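PDB 6V6Y: bifunctional protein FolD from Thermus thermophilus, which probably catalyses the NADP-dependent oxidation of 5,10-methylenetetrahydrofolate to 5,10-methenyltetrahydrofolate and then hydrolyses the 5,10-methenyltetrahydrofolate to 10-formyltetrahydrofolate in one-carbon metabolism. Local coordinates for residues Glu10-Glu13 and Ala14-Glu18. Residues are numbered along the deposited sequence; the frame is centred on the assembly and turned at random.
Sequences EAAE and AVYEE
Two successive turns of helix 8-24, in the catalytic domain of FolD, meet here through i to i+4 and i to i+3 pairs; residues 10-18 set a buried alanine-valine-tyrosine side against an acidic outer one. The backbone ladder is uneven: Ala14 N to Glu10 O (3.5 Å) and Val15 N to Ala11 O are weak bonds, whereas Tyr16 N to Ala12 O (2.9 Å) and Glu17 N to Glu13 O (2.8 Å) are short, the last with an N-H...O angle of 167°. On the buried side, CG of Tyr16 stands anti to the carbonyl carbon (chi1 -71°), which leans the ring back along the helix and brings CE2 to 4.1 Å from Ala12 CB. The Tyr16 side chain also touches Val262 and Ala263 of helix 257-276 and Arg53 and Leu57 of helix 41-57, while Ala11 and Ala12 touch Met260. Cutting Tyr16 back to alanine removes the ring, and is likely to leave Ala12 CB without its aromatic neighbour and a gap where helix 8-24 meets helices 257-276 and 41-57. Towards solvent, Glu13 sends OE2 to the ring edge, 4.1 Å from Tyr16 CD2, the carboxylate plane turned 59° from the ring. Its other oxygen faces a like charge, yet Arg20 forms salt bridges to both glutamates and probably offsets the repulsion where Glu13 OE1 lies 3.5 Å from Glu17 OE1.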
# COMPACT_ATOMS: atom_id res chain seq x y z
N GLU A 10 11.87 18.45 -19.82
CA GLU A 10 13.30 18.29 -19.58
C GLU A 10 13.59 17.02 -18.81
O GLU A 10 14.55 16.30 -19.12
CB GLU A 10 13.85 19.52 -18.85
CG GLU A 10 13.81 20.82 -19.68
CD GLU A 10 14.19 20.58 -21.14
OE1 GLU A 10 15.38 20.29 -21.40
OE2 GLU A 10 13.28 20.67 -22.01
N ALA A 11 12.78 16.71 -17.79
CA ALA A 11 12.99 15.48 -17.04
C ALA A 11 12.62 14.26 -17.88
O ALA A 11 13.29 13.23 -17.81
CB ALA A 11 12.18 15.49 -15.75
N ALA A 12 11.55 14.36 -18.68
CA ALA A 12 11.17 13.23 -19.53
C ALA A 12 12.26 12.90 -20.54
O ALA A 12 12.49 11.73 -20.86
CB ALA A 12 9.85 13.53 -20.25
N GLU A 13 12.94 13.94 -21.05
CA GLU A 13 13.98 13.72 -22.06
C GLU A 13 15.13 12.90 -21.48
O GLU A 13 15.68 12.03 -22.17
CB GLU A 13 14.50 15.06 -22.60
CG GLU A 13 15.24 14.96 -23.91
CD GLU A 13 14.40 14.29 -24.99
OE1 GLU A 13 14.94 13.42 -25.72
OE2 GLU A 13 13.19 14.61 -25.10
N ALA A 14 15.50 13.14 -20.22
CA ALA A 14 16.51 12.29 -19.61
C ALA A 14 16.07 10.83 -19.56
O ALA A 14 16.88 9.92 -19.75
CB ALA A 14 16.88 12.80 -18.22
N VAL A 15 14.77 10.57 -19.33
CA VAL A 15 14.29 9.19 -19.37
C VAL A 15 14.38 8.62 -20.78
O VAL A 15 14.79 7.47 -20.98
CB VAL A 15 12.84 9.07 -18.84
CG1 VAL A 15 12.34 7.60 -18.99
CG2 VAL A 15 12.73 9.54 -17.40
N TYR A 16 13.99 9.42 -21.78
CA TYR A 16 13.98 8.95 -23.16
C TYR A 16 15.39 8.68 -23.66
O TYR A 16 15.61 7.72 -24.40
CB TYR A 16 13.29 9.98 -24.06
CG TYR A 16 11.79 10.06 -23.85
CD1 TYR A 16 11.04 8.92 -23.58
CD2 TYR A 16 11.13 11.28 -23.91
CE1 TYR A 16 9.66 9.00 -23.39
CE2 TYR A 16 9.77 11.37 -23.72
CZ TYR A 16 9.04 10.22 -23.47
OH TYR A 16 7.69 10.33 -23.29
N GLU A 17 16.34 9.52 -23.27
CA GLU A 17 17.75 9.28 -23.57
C GLU A 17 18.21 7.95 -22.98
O GLU A 17 18.89 7.16 -23.65
CB GLU A 17 18.59 10.44 -23.05
CG GLU A 17 19.61 11.03 -24.01
CD GLU A 17 19.11 11.19 -25.44
OE1 GLU A 17 18.07 11.87 -25.64
OE2 GLU A 17 19.76 10.64 -26.35
N GLU A 18 17.84 7.68 -21.72
CA GLU A 18 18.16 6.39 -21.11
C GLU A 18 17.56 5.23 -21.89
O GLU A 18 18.19 4.18 -22.06
CB GLU A 18 17.67 6.34 -19.66
CG GLU A 18 18.67 6.95 -18.67
CD GLU A 18 18.06 7.38 -17.34
OE1 GLU A 18 18.54 8.38 -16.77
OE2 GLU A 18 17.11 6.71 -16.86